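PDB 5B68: 4-alpha-glucanotransferase from Corynebacterium glutamicum, which is an amylomaltase-type enzyme, pairing a TIM-barrel glucanotransferase domain with a beta-sandwich domain nearer its N-terminus. Local coordinates for residues A592-W597 with L619-R624; P541-Q546 with A599-V604; A224-P229 with T329-R334; F242-Y247 with D288-K293. All coordinates share one frame; numbering follows the deposited sequence.

Interaction 1. Residues A592-W597 with L619-R624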
loop_
_atom_site.group_PDB
_atom_site.type_symbol
_atom_site.label_atom_id
_atom_site.label_comp_id
_atom_site.label_asym_id
_atom_site.label_seq_id
_atom_site.Cartn_x
_atom_site.Cartn_y
_atom_site.Cartn_z
ATOM N N ALA A 592 -14.580 16.352 26.802
ATOM C CA ALA A 592 -16.008 16.324 26.978
ATOM C C ALA A 592 -16.722 15.934 25.720
ATOM O O ALA A 592 -17.726 15.224 25.758
ATOM C CB ALA A 592 -16.540 17.627 27.559
ATOM N N GLU A 593 -16.204 16.357 24.574
ATOM C CA GLU A 593 -16.808 15.965 23.267
ATOM C C GLU A 593 -16.650 14.454 23.023
ATOM O O GLU A 593 -17.568 13.785 22.542
ATOM C CB GLU A 593 -16.109 16.725 22.119
ATOM C CG GLU A 593 -17.085 17.416 21.174
ATOM C CD GLU A 593 -16.445 18.644 20.538
ATOM O OE1 GLU A 593 -15.360 18.480 19.902
ATOM O OE2 GLU A 593 -17.004 19.764 20.709
ATOM N N ASP A 594 -15.436 13.993 23.291
ATOM C CA ASP A 594 -15.054 12.584 23.264
ATOM C C ASP A 594 -15.962 11.702 24.161
ATOM O O ASP A 594 -16.630 10.805 23.650
ATOM C CB ASP A 594 -13.581 12.463 23.632
ATOM C CG ASP A 594 -13.163 11.027 23.889
ATOM O OD1 ASP A 594 -13.150 10.224 22.887
ATOM O OD2 ASP A 594 -12.843 10.708 25.072
ATOM N N LEU A 595 -16.102 12.056 25.450
ATOM C CA LEU A 595 -17.053 11.305 26.321
ATOM C C LEU A 595 -18.444 11.205 25.745
ATOM O O LEU A 595 -19.078 10.109 25.741
ATOM C CB LEU A 595 -17.177 11.970 27.702
ATOM C CG LEU A 595 -17.894 11.121 28.774
ATOM C CD1 LEU A 595 -17.025 9.896 29.082
ATOM C CD2 LEU A 595 -18.116 11.934 30.044
ATOM N N GLN A 596 -18.953 12.313 25.195
ATOM C CA GLN A 596 -20.283 12.309 24.625
ATOM C C GLN A 596 -20.437 11.396 23.411
ATOM O O GLN A 596 -21.436 10.693 23.239
ATOM C CB GLN A 596 -20.711 13.758 24.235
ATOM C CG GLN A 596 -22.033 13.968 23.484
ATOM C CD GLN A 596 -23.290 13.539 24.215
ATOM O OE1 GLN A 596 -24.271 13.102 23.612
ATOM N NE2 GLN A 596 -23.282 13.698 25.493
ATOM N N TRP A 597 -19.469 11.482 22.513
ATOM C CA TRP A 597 -19.457 10.619 21.313
ATOM C C TRP A 597 -19.353 9.127 21.727
ATOM O O TRP A 597 -20.122 8.297 21.226
ATOM C CB TRP A 597 -18.229 11.019 20.465
ATOM C CG TRP A 597 -18.010 10.200 19.190
ATOM C CD1 TRP A 597 -16.885 9.519 18.848
ATOM C CD2 TRP A 597 -18.934 10.016 18.136
ATOM N NE1 TRP A 597 -17.061 8.904 17.641
ATOM C CE2 TRP A 597 -18.307 9.186 17.177
ATOM C CE3 TRP A 597 -20.239 10.476 17.894
ATOM C CZ2 TRP A 597 -18.932 8.801 16.008
ATOM C CZ3 TRP A 597 -20.865 10.116 16.707
ATOM C CH2 TRP A 597 -20.167 9.278 15.757
ATOM N N LEU A 619 -23.105 9.270 32.252
ATOM C CA LEU A 619 -22.179 8.550 33.116
ATOM C C LEU A 619 -20.769 9.157 33.107
ATOM O O LEU A 619 -20.322 9.590 32.082
ATOM C CB LEU A 619 -22.095 7.077 32.673
ATOM C CG LEU A 619 -22.929 5.936 33.308
ATOM C CD1 LEU A 619 -24.149 6.362 34.111
ATOM C CD2 LEU A 619 -23.296 4.882 32.270
ATOM N N GLU A 620 -20.085 9.094 34.232
ATOM C CA GLU A 620 -18.698 9.466 34.312
ATOM C C GLU A 620 -17.914 8.432 33.558
ATOM O O GLU A 620 -18.337 7.303 33.436
ATOM C CB GLU A 620 -18.226 9.464 35.748
ATOM C CG GLU A 620 -18.845 10.549 36.600
ATOM C CD GLU A 620 -17.811 11.499 37.139
ATOM O OE1 GLU A 620 -18.085 12.714 37.122
ATOM O OE2 GLU A 620 -16.726 11.035 37.564
ATOM N N ARG A 621 -16.768 8.838 33.059
ATOM C CA ARG A 621 -15.936 7.978 32.221
ATOM C C ARG A 621 -15.592 6.667 32.904
ATOM O O ARG A 621 -15.590 5.614 32.266
ATOM C CB ARG A 621 -14.645 8.682 31.838
ATOM C CG ARG A 621 -13.916 8.028 30.661
ATOM C CD ARG A 621 -12.618 8.759 30.341
ATOM N NE ARG A 621 -12.899 10.004 29.631
ATOM C CZ ARG A 621 -13.078 10.138 28.319
ATOM N NH1 ARG A 621 -13.301 11.344 27.836
ATOM N NH2 ARG A 621 -12.959 9.082 27.472
ATOM N N ASP A 622 -15.298 6.727 34.199
ATOM C CA ASP A 622 -14.901 5.526 34.915
ATOM C C ASP A 622 -16.108 4.762 35.518
ATOM O O ASP A 622 -15.908 3.807 36.248
ATOM C CB ASP A 622 -13.775 5.854 35.933
ATOM C CG ASP A 622 -14.273 6.628 37.161
ATOM O OD1 ASP A 622 -15.419 7.153 37.119
ATOM O OD2 ASP A 622 -13.504 6.705 38.157
ATOM N N GLN A 623 -17.312 5.158 35.130
ATOM C CA GLN A 623 -18.549 4.500 35.520
ATOM C C GLN A 623 -19.258 3.681 34.428
ATOM O O GLN A 623 -20.429 3.409 34.562
ATOM C CB GLN A 623 -19.526 5.537 36.065
ATOM C CG GLN A 623 -19.080 6.203 37.349
ATOM C CD GLN A 623 -19.935 7.403 37.725
ATOM O OE1 GLN A 623 -20.918 7.720 37.063
ATOM N NE2 GLN A 623 -19.559 8.072 38.807
ATOM N N ARG A 624 -18.579 3.343 33.337
ATOM C CA ARG A 624 -19.236 2.735 32.144
ATOM C C ARG A 624 -19.026 1.206 32.061
ATOM O O ARG A 624 -19.619 0.545 31.208
ATOM C CB ARG A 624 -18.718 3.421 30.852
ATOM C CG ARG A 624 -19.030 4.926 30.811
ATOM C CD ARG A 624 -18.340 5.731 29.704
ATOM N NE ARG A 624 -16.915 5.436 29.660
ATOM C CZ ARG A 624 -16.135 5.609 28.575
ATOM N NH1 ARG A 624 -16.616 6.097 27.459
ATOM N NH2 ARG A 624 -14.873 5.311 28.645
HETATM O O HOH W 1 -18.880 7.816 27.402
#
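Leu595 on helix 587-607 reaches across to Arg621 in the following loop, and the two side chains run antiparallel alongside each other. The branched leucine suits this place because its two methyls do different jobs. CD1 lies over the centre of the Arg621 guanidinium, 4.0 Å above its plane, and also touches Arg621 CB at 3.8 Å; CD2 rests against the backbone, 3.8 Å from Leu619 O. Arginine offers both an aliphatic stem for the leucine and a charged end for the helix. Its chain runs extended as far as CD and then bends (chi3 -76°), which brings the guanidinium end-on to Asp594. There NH1 and NH2 both donate to the single oxygen OD2 of Asp594, each at 2.9 Å, in a forked salt bridge whose carboxylate and guanidinium planes are only 7° apart. The fork makes both bonds bent, but it is consistent with the guanidinium lying flat beneath the methyl. The other carboxylate oxygen, OD1, accepts from Gln598 NE2, so both oxygens of the buried acid have partners. Within the loop Arg624 NE donates to Arg621 O at 2.9 Å, while Arg624 NH1 bonds Gln598 and a water held by Leu595 O. The contact thus fastens the loop leading to helix 627-639 onto helix 587-607, and Arg621 NH2 extends the link to Leu569 at the end of helix 565-569.

Interaction 2. Residues P541-Q546 with A599-V604. With SO4 (sulfate ion), chain I.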
loop_
_atom_site.group_PDB
_atom_site.type_symbol
_atom_site.label_atom_id
_atom_site.label_comp_id
_atom_site.label_asym_id
_atom_site.label_seq_id
_atom_site.Cartn_x
_atom_site.Cartn_y
_atom_site.Cartn_z
ATOM N N PRO A 541 -28.847 11.335 13.311
ATOM C CA PRO A 541 -27.552 11.885 13.762
ATOM C C PRO A 541 -26.902 10.965 14.798
ATOM O O PRO A 541 -27.602 10.211 15.507
ATOM C CB PRO A 541 -27.897 13.270 14.349
ATOM C CG PRO A 541 -29.385 13.435 14.219
ATOM C CD PRO A 541 -29.998 12.127 13.778
ATOM N N GLY A 542 -25.581 11.006 14.859
ATOM C CA GLY A 542 -24.860 10.167 15.789
ATOM C C GLY A 542 -24.273 8.909 15.162
ATOM O O GLY A 542 -24.199 8.774 13.926
ATOM N N PRO A 543 -23.847 7.958 16.018
ATOM C CA PRO A 543 -23.071 6.844 15.472
ATOM C C PRO A 543 -23.853 5.930 14.566
ATOM O O PRO A 543 -25.077 5.753 14.701
ATOM C CB PRO A 543 -22.609 6.094 16.732
ATOM C CG PRO A 543 -22.655 7.121 17.846
ATOM C CD PRO A 543 -23.932 7.882 17.491
ATOM N N ARG A 544 -23.119 5.274 13.679
ATOM C CA ARG A 544 -23.711 4.307 12.797
ATOM C C ARG A 544 -24.321 3.086 13.536
ATOM O O ARG A 544 -23.659 2.483 14.382
ATOM C CB ARG A 544 -22.652 3.797 11.800
ATOM C CG ARG A 544 -23.247 2.977 10.655
ATOM C CD ARG A 544 -22.130 2.516 9.704
ATOM N NE ARG A 544 -21.601 3.685 8.965
ATOM C CZ ARG A 544 -22.090 4.142 7.818
ATOM N NH1 ARG A 544 -21.521 5.235 7.267
ATOM N NH2 ARG A 544 -23.086 3.553 7.185
ATOM N N ARG A 545 -25.522 2.701 13.166
ATOM C CA ARG A 545 -26.148 1.528 13.810
ATOM C C ARG A 545 -25.534 0.230 13.257
ATOM O O ARG A 545 -25.042 0.159 12.091
ATOM C CB ARG A 545 -27.663 1.481 13.576
ATOM C CG ARG A 545 -28.450 2.713 14.106
ATOM C CD ARG A 545 -29.908 2.584 13.684
ATOM N NE ARG A 545 -30.613 1.576 14.481
ATOM C CZ ARG A 545 -31.076 1.817 15.722
ATOM N NH1 ARG A 545 -31.707 0.848 16.386
ATOM N NH2 ARG A 545 -30.889 3.026 16.313
ATOM N N GLN A 546 -25.654 -0.828 14.028
ATOM C CA GLN A 546 -25.081 -2.098 13.604
ATOM C C GLN A 546 -25.482 -2.478 12.210
ATOM O O GLN A 546 -24.629 -2.908 11.370
ATOM C CB GLN A 546 -25.457 -3.218 14.560
ATOM C CG GLN A 546 -24.806 -4.544 14.255
ATOM C CD GLN A 546 -25.093 -5.499 15.381
ATOM O OE1 GLN A 546 -26.227 -5.960 15.538
ATOM N NE2 GLN A 546 -24.075 -5.788 16.167
ATOM N N ALA A 599 -20.303 7.844 24.498
ATOM C CA ALA A 599 -21.555 7.449 25.141
ATOM C C ALA A 599 -22.544 7.078 24.147
ATOM O O ALA A 599 -23.224 6.060 24.264
ATOM C CB ALA A 599 -22.088 8.597 26.051
ATOM N N GLU A 600 -22.649 7.897 23.107
ATOM C CA GLU A 600 -23.567 7.645 22.037
ATOM C C GLU A 600 -23.292 6.300 21.345
ATOM O O GLU A 600 -24.249 5.582 20.931
ATOM C CB GLU A 600 -23.532 8.805 21.009
ATOM C CG GLU A 600 -24.321 10.039 21.466
ATOM C CD GLU A 600 -24.203 11.222 20.511
ATOM O OE1 GLU A 600 -24.555 11.034 19.341
ATOM O OE2 GLU A 600 -23.817 12.321 20.968
ATOM N N ILE A 601 -21.999 5.982 21.185
ATOM C CA ILE A 601 -21.615 4.695 20.556
ATOM C C ILE A 601 -21.992 3.514 21.464
ATOM O O ILE A 601 -22.539 2.497 20.976
ATOM C CB ILE A 601 -20.089 4.646 20.294
ATOM C CG1 ILE A 601 -19.731 5.599 19.125
ATOM C CG2 ILE A 601 -19.633 3.222 19.951
ATOM C CD1 ILE A 601 -18.237 5.721 18.889
ATOM N N LEU A 602 -21.724 3.679 22.757
ATOM C CA LEU A 602 -22.048 2.639 23.728
ATOM C C LEU A 602 -23.566 2.430 23.780
ATOM O O LEU A 602 -24.035 1.293 23.912
ATOM C CB LEU A 602 -21.475 2.995 25.100
ATOM C CG LEU A 602 -19.919 3.045 25.165
ATOM C CD1 LEU A 602 -19.458 3.693 26.456
ATOM C CD2 LEU A 602 -19.250 1.678 25.001
ATOM N N ASP A 603 -24.348 3.531 23.687
ATOM C CA ASP A 603 -25.808 3.392 23.547
ATOM C C ASP A 603 -26.222 2.661 22.308
ATOM O O ASP A 603 -27.178 1.856 22.312
ATOM C CB ASP A 603 -26.512 4.764 23.611
ATOM C CG ASP A 603 -26.571 5.329 25.034
ATOM O OD1 ASP A 603 -26.320 4.576 26.022
ATOM O OD2 ASP A 603 -26.778 6.561 25.124
ATOM N N VAL A 604 -25.524 2.922 21.198
ATOM C CA VAL A 604 -25.879 2.195 19.960
ATOM C C VAL A 604 -25.542 0.722 20.083
ATOM O O VAL A 604 -26.262 -0.124 19.581
ATOM C CB VAL A 604 -25.248 2.893 18.710
ATOM C CG1 VAL A 604 -24.991 1.944 17.588
ATOM C CG2 VAL A 604 -26.147 4.063 18.272
HETATM S S SO4 I . -23.160 5.208 3.835
HETATM O O1 SO4 I . -23.164 3.734 3.600
HETATM O O2 SO4 I . -24.255 5.865 3.047
HETATM O O3 SO4 I . -23.371 5.557 5.261
HETATM O O4 SO4 I . -21.806 5.676 3.473
HETATM O O HOH W 2 -27.009 -0.688 16.572
#
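Pro543 packs against Ile601 and Glu600 in a mainly apolar van der Waals contact, where the loop between barrel strands 528-531 and 553-556 lies along helix 587-607. The compact proline ring crosses the isoleucine side chain at a slant, its CG 3.5 Å from Ile601 CG1, and its CD meets Glu600 CB at 3.7 Å. Proline suits the place by presenting a rigid hydrocarbon wedge without a free backbone N-H. Just before it, Gly542 has a positive phi (100°) at which a CB would be jammed against the preceding carbonyl; its bare CA comes 3.7 Å from Glu600 OE1. One helical turn on, beta-branched Val604 spreads two methyls along the loop backbone. Its CG1, anti to the backbone N (chi1 152°), comes 3.5 Å from Arg544 O, while CG2 faces Pro543. The CB of Arg544 points away from the helix. Its guanidinium goes instead to Glu535, through a salt bridge from NE, and to a sulfate, probably from the crystallisation liquor, whose O3 is gripped by NH1 (2.7 Å) and NH2. Across these segments, then, the loop is held mainly by van der Waals contact, with one water joining Gln546 N to Val604 O and no direct hydrogen bond.

Interaction 3. Residues A224-P229 with T329-R334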
loop_
_atom_site.group_PDB
_atom_site.type_symbol
_atom_site.label_atom_id
_atom_site.label_comp_id
_atom_site.label_asym_id
_atom_site.label_seq_id
_atom_site.Cartn_x
_atom_site.Cartn_y
_atom_site.Cartn_z
ATOM N N ALA A 224 13.377 -0.789 2.808
ATOM C CA ALA A 224 13.808 0.563 3.028
ATOM C C ALA A 224 15.288 0.620 2.674
ATOM O O ALA A 224 15.738 -0.113 1.840
ATOM C CB ALA A 224 13.546 0.995 4.455
ATOM N N GLU A 225 16.024 1.523 3.286
ATOM C CA GLU A 225 17.458 1.572 3.094
ATOM C C GLU A 225 18.131 0.219 3.309
ATOM O O GLU A 225 17.746 -0.505 4.192
ATOM C CB GLU A 225 18.049 2.625 4.024
ATOM C CG GLU A 225 17.581 4.034 3.716
ATOM C CD GLU A 225 16.311 4.441 4.447
ATOM O OE1 GLU A 225 15.721 3.604 5.133
ATOM O OE2 GLU A 225 15.898 5.598 4.319
ATOM N N PRO A 226 19.109 -0.124 2.469
ATOM C CA PRO A 226 19.744 -1.409 2.524
ATOM C C PRO A 226 20.742 -1.587 3.652
ATOM O O PRO A 226 21.217 -2.716 3.849
ATOM C CB PRO A 226 20.491 -1.496 1.174
ATOM C CG PRO A 226 20.788 -0.084 0.819
ATOM C CD PRO A 226 19.725 0.781 1.474
ATOM N N LEU A 227 21.078 -0.529 4.375
ATOM C CA LEU A 227 21.851 -0.637 5.609
ATOM C C LEU A 227 21.466 0.529 6.504
ATOM O O LEU A 227 20.957 1.496 6.009
ATOM C CB LEU A 227 23.355 -0.674 5.350
ATOM C CG LEU A 227 24.020 0.534 4.725
ATOM C CD1 LEU A 227 25.516 0.309 4.605
ATOM C CD2 LEU A 227 23.429 0.837 3.369
ATOM N N PRO A 228 21.700 0.456 7.801
ATOM C CA PRO A 228 21.292 1.548 8.690
ATOM C C PRO A 228 22.093 2.811 8.420
ATOM O O PRO A 228 23.189 2.651 7.937
ATOM C CB PRO A 228 21.629 1.028 10.083
ATOM C CG PRO A 228 22.270 -0.286 9.917
ATOM C CD PRO A 228 22.503 -0.561 8.482
ATOM N N PRO A 229 21.577 4.095 8.705
ATOM C CA PRO A 229 20.251 4.118 9.342
ATOM C C PRO A 229 19.084 3.909 8.398
ATOM O O PRO A 229 19.170 4.272 7.248
ATOM C CB PRO A 229 20.167 5.511 9.944
ATOM C CG PRO A 229 20.792 6.349 8.933
ATOM C CD PRO A 229 22.014 5.576 8.569
ATOM N N THR A 329 21.388 -3.650 -7.499
ATOM C CA THR A 329 22.526 -2.830 -7.943
ATOM C C THR A 329 22.486 -1.479 -7.248
ATOM O O THR A 329 23.502 -0.979 -6.806
ATOM C CB THR A 329 22.526 -2.647 -9.465
ATOM O OG1 THR A 329 22.574 -3.931 -10.099
ATOM C CG2 THR A 329 23.679 -1.746 -9.893
ATOM N N TRP A 330 21.304 -0.877 -7.128
ATOM C CA TRP A 330 21.102 0.330 -6.385
ATOM C C TRP A 330 21.558 0.121 -4.927
ATOM O O TRP A 330 22.235 1.004 -4.377
ATOM C CB TRP A 330 19.633 0.826 -6.437
ATOM C CG TRP A 330 19.355 2.036 -5.624
ATOM C CD1 TRP A 330 19.377 3.317 -6.031
ATOM C CD2 TRP A 330 18.995 2.062 -4.225
ATOM N NE1 TRP A 330 19.096 4.161 -4.962
ATOM C CE2 TRP A 330 18.864 3.400 -3.855
ATOM C CE3 TRP A 330 18.776 1.066 -3.270
ATOM C CZ2 TRP A 330 18.532 3.791 -2.544
ATOM C CZ3 TRP A 330 18.439 1.467 -1.935
ATOM C CH2 TRP A 330 18.329 2.795 -1.614
ATOM N N CYS A 331 21.184 -1.000 -4.312
ATOM C CA CYS A 331 21.657 -1.276 -2.932
ATOM C C CYS A 331 23.201 -1.338 -2.847
ATOM O O CYS A 331 23.773 -0.776 -1.965
ATOM C CB CYS A 331 21.155 -2.576 -2.405
ATOM S SG CYS A 331 19.303 -2.514 -2.203
ATOM N N ALA A 332 23.800 -2.027 -3.790
ATOM C CA ALA A 332 25.283 -2.118 -3.871
ATOM C C ALA A 332 25.898 -0.742 -3.989
ATOM O O ALA A 332 26.836 -0.365 -3.225
ATOM C CB ALA A 332 25.646 -3.038 -5.039
ATOM N N ASP A 333 25.325 0.099 -4.842
ATOM C CA ASP A 333 25.824 1.451 -4.996
ATOM C C ASP A 333 25.688 2.302 -3.728
ATOM O O ASP A 333 26.595 3.106 -3.457
ATOM C CB ASP A 333 25.171 2.172 -6.157
ATOM C CG ASP A 333 25.609 1.630 -7.504
ATOM O OD1 ASP A 333 26.659 0.941 -7.564
ATOM O OD2 ASP A 333 24.857 1.868 -8.469
ATOM N N ARG A 334 24.565 2.185 -3.024
ATOM C CA ARG A 334 24.348 2.912 -1.783
ATOM C C ARG A 334 25.298 2.461 -0.682
ATOM O O ARG A 334 25.846 3.255 0.040
ATOM C CB ARG A 334 22.899 2.758 -1.321
ATOM C CG ARG A 334 21.953 3.768 -1.953
ATOM C CD ARG A 334 21.883 5.054 -1.147
ATOM N NE ARG A 334 21.867 4.717 0.269
ATOM C CZ ARG A 334 20.887 4.994 1.123
ATOM N NH1 ARG A 334 20.993 4.589 2.375
ATOM N NH2 ARG A 334 19.824 5.673 0.743
#
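Pro226 packs among Trp330, Cys331 and Arg334 of helix 307-338. Its CD approaches Trp330 CZ3 at 3.7 Å, the proline and the indole standing roughly perpendicular. CB rests 3.7 Å from SG of Cys331, a compact side chain ending in a polarisable sulfur that fits close against a ring carbon. CD also lies by the guanidinium of Arg334, which turns one face to the proline, with Pro226 CD 4.1 Å above its plane and toward its rim. Glu225 adds its aliphatic stem: CG lies 3.7 Å from Arg334 NH1, so the arginine meets hydrocarbon from both residues.

The next shell explains how the arginine comes to lie there. Its first torsion (chi1 -85°) sets Arg334 CG 3.5 Å above the face of Trp330, one helical turn earlier, and toward the rim of that ring; bends at chi2 and chi3 then bring the guanidinium over Pro226. The two opposite charges do not pair directly: Glu225 OE2 and Arg334 NH2 stay 5.3 Å apart. Instead, Glu225 OE1 accepts from Thr230 OG1 and Glu231 N, clasping its own loop, while Arg334 NH1 has a weak bond to Gln338. Farther out, Trp330 also packs on helix 396-400 and Cys331 on Tyr356 of helix 349-376.

Strands 215-218 and 382-387 are neighbours in the parallel barrel sheet, and a long, helix-rich connection joins them. The contact ties the start of this beta-to-alpha connection, which supplies the proline, to its helix 307-338, within a domain of the TIM-barrel family.

Interaction 4. Residues F242-Y247 with D288-K293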
loop_
_atom_site.group_PDB
_atom_site.type_symbol
_atom_site.label_atom_id
_atom_site.label_comp_id
_atom_site.label_asym_id
_atom_site.label_seq_id
_atom_site.Cartn_x
_atom_site.Cartn_y
_atom_site.Cartn_z
ATOM N N PHE A 242 10.092 -4.710 -3.584
ATOM C CA PHE A 242 10.952 -5.569 -2.810
ATOM C C PHE A 242 10.758 -5.451 -1.313
ATOM O O PHE A 242 10.126 -4.546 -0.852
ATOM C CB PHE A 242 12.386 -5.400 -3.261
ATOM C CG PHE A 242 12.548 -5.681 -4.707
ATOM C CD1 PHE A 242 12.573 -6.965 -5.153
ATOM C CD2 PHE A 242 12.570 -4.659 -5.612
ATOM C CE1 PHE A 242 12.682 -7.235 -6.488
ATOM C CE2 PHE A 242 12.674 -4.915 -6.949
ATOM C CZ PHE A 242 12.733 -6.207 -7.383
ATOM N N ILE A 243 11.301 -6.415 -0.587
ATOM C CA ILE A 243 10.944 -6.651 0.822
ATOM C C ILE A 243 12.088 -6.275 1.754
ATOM O O ILE A 243 13.264 -6.474 1.406
ATOM C CB ILE A 243 10.638 -8.129 1.027
ATOM C CG1 ILE A 243 9.570 -8.649 0.038
ATOM C CG2 ILE A 243 10.262 -8.460 2.471
ATOM C CD1 ILE A 243 8.240 -7.975 0.136
ATOM N N ASN A 244 11.747 -5.774 2.949
ATOM C CA ASN A 244 12.762 -5.279 3.904
ATOM C C ASN A 244 13.479 -6.509 4.521
ATOM O O ASN A 244 12.890 -7.279 5.234
ATOM C CB ASN A 244 12.100 -4.444 5.000
ATOM C CG ASN A 244 13.086 -3.648 5.789
ATOM O OD1 ASN A 244 14.241 -4.030 5.870
ATOM N ND2 ASN A 244 12.657 -2.530 6.355
ATOM N N PRO A 245 14.778 -6.707 4.218
ATOM C CA PRO A 245 15.518 -7.779 4.843
ATOM C C PRO A 245 15.715 -7.703 6.360
ATOM O O PRO A 245 16.121 -8.700 6.906
ATOM C CB PRO A 245 16.891 -7.775 4.077
ATOM C CG PRO A 245 16.649 -6.890 2.887
ATOM C CD PRO A 245 15.663 -5.860 3.382
ATOM N N ILE A 246 15.339 -6.608 7.009
ATOM C CA ILE A 246 15.368 -6.521 8.473
ATOM C C ILE A 246 14.556 -7.588 9.174
ATOM O O ILE A 246 14.830 -7.913 10.351
ATOM C CB ILE A 246 14.980 -5.174 8.962
ATOM C CG1 ILE A 246 15.657 -4.891 10.330
ATOM C CG2 ILE A 246 13.468 -4.913 8.986
ATOM C CD1 ILE A 246 15.329 -3.504 10.808
ATOM N N TYR A 247 13.592 -8.130 8.441
ATOM C CA TYR A 247 12.682 -9.139 8.943
ATOM C C TYR A 247 13.178 -10.587 8.831
ATOM O O TYR A 247 12.548 -11.474 9.342
ATOM C CB TYR A 247 11.320 -9.012 8.263
ATOM C CG TYR A 247 10.557 -7.742 8.556
ATOM C CD1 TYR A 247 10.053 -7.484 9.816
ATOM C CD2 TYR A 247 10.313 -6.819 7.563
ATOM C CE1 TYR A 247 9.352 -6.338 10.077
ATOM C CE2 TYR A 247 9.617 -5.680 7.818
ATOM C CZ TYR A 247 9.137 -5.439 9.080
ATOM O OH TYR A 247 8.437 -4.307 9.308
ATOM N N ASP A 288 20.597 -0.840 15.147
ATOM C CA ASP A 288 21.622 -1.845 15.578
ATOM C C ASP A 288 21.221 -3.284 15.301
ATOM O O ASP A 288 22.044 -4.116 14.959
ATOM C CB ASP A 288 22.124 -1.635 17.025
ATOM C CG ASP A 288 21.018 -1.566 18.047
ATOM O OD1 ASP A 288 19.829 -1.743 17.729
ATOM O OD2 ASP A 288 21.347 -1.295 19.213
ATOM N N VAL A 289 19.928 -3.565 15.388
ATOM C CA VAL A 289 19.426 -4.900 14.962
ATOM C C VAL A 289 19.744 -5.171 13.470
ATOM O O VAL A 289 20.251 -6.247 13.118
ATOM C CB VAL A 289 17.891 -5.070 15.190
ATOM C CG1 VAL A 289 17.435 -6.456 14.694
ATOM C CG2 VAL A 289 17.553 -4.944 16.694
ATOM N N TYR A 290 19.537 -4.160 12.653
ATOM C CA TYR A 290 19.705 -4.355 11.185
ATOM C C TYR A 290 21.191 -4.573 10.857
ATOM O O TYR A 290 21.563 -5.520 10.154
ATOM C CB TYR A 290 19.164 -3.134 10.450
ATOM C CG TYR A 290 18.915 -3.295 8.960
ATOM C CD1 TYR A 290 18.810 -4.540 8.360
ATOM C CD2 TYR A 290 18.805 -2.160 8.165
ATOM C CE1 TYR A 290 18.553 -4.643 6.966
ATOM C CE2 TYR A 290 18.513 -2.259 6.801
ATOM C CZ TYR A 290 18.412 -3.503 6.215
ATOM O OH TYR A 290 18.128 -3.549 4.851
ATOM N N ALA A 291 21.998 -3.688 11.416
ATOM C CA ALA A 291 23.452 -3.786 11.237
ATOM C C ALA A 291 23.959 -5.147 11.656
ATOM O O ALA A 291 24.747 -5.750 10.964
ATOM C CB ALA A 291 24.177 -2.660 11.981
ATOM N N ALA A 292 23.474 -5.661 12.780
ATOM C CA ALA A 292 23.895 -6.973 13.235
ATOM C C ALA A 292 23.416 -8.139 12.355
ATOM O O ALA A 292 24.168 -9.060 12.018
ATOM C CB ALA A 292 23.450 -7.158 14.684
ATOM N N LYS A 293 22.137 -8.095 11.925
ATOM C CA LYS A 293 21.690 -9.091 10.973
ATOM C C LYS A 293 22.514 -9.063 9.661
ATOM O O LYS A 293 22.836 -10.088 9.129
ATOM C CB LYS A 293 20.197 -8.909 10.674
ATOM C CG LYS A 293 19.297 -9.336 11.861
ATOM C CD LYS A 293 17.823 -9.394 11.469
ATOM C CE LYS A 293 16.921 -9.755 12.698
ATOM N NZ LYS A 293 15.550 -10.097 12.247
HETATM O O HOH W 3 15.520 -2.208 4.119
#
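Ile246 lies over one face of the Tyr290 ring, the two side chains roughly perpendicular, with CG1 3.7 Å from Tyr290 CD1. It belongs to a short 3-10 turn, 245-247, opened by an Asx turn in the long connection that follows TIM-barrel strand 215-218; Tyr290 stands on helix 286-301 of the same connection. In the Asx turn Asn244 OD1 accepts from Ile246 N at 3.0 Å, nearly straight at 166° although the N-H comes from above the amide plane. Asparagine is short enough to close this ring, and Pro245, with no N-H of its own, begins the 3-10 turn. CG1 of Ile246 stands anti to its own backbone N (chi1 -152°), which sends that branch toward the tyrosine, while CG2 covers the centre of the Tyr247 ring. Beyond the hydrocarbon, the Tyr290 hydroxyl touches Pro245 CD at 3.7 Å and bonds to Glu225 O; a water 3.0 Å from Tyr290 OH also reaches Asn244 OD1, though weakly. About one turn along the helix, Lys293 is long enough, its chain extended beyond CG, to serve two backbone carbonyls: NZ donates to Ile248 O and, at 3.0 Å and tilted 27° from the carbonyl plane, to Ile246 O.

How the interactions relate
Interactions 1 and 2 share helix 587-607 and touch through Trp597, whose ring packs on Pro543; both are only partly buried and lie toward the periphery of the chain. Interactions 3 and 4 are buried in the long connection after strand 215-218, with 4 nested inside the loop that 3 closes, their centres about 11 Å apart. The two pairs are well separated, about 49 Å between the centres of 1 and 3. Chemistry differs within each pair: a forked salt bridge under a leucine methyl in 1 and apolar wedging in 2; a proline packed among three helix side chains without hydrogen bonds in 3, and in 4 an aromatic face beside a lysine that serves backbone carbonyls.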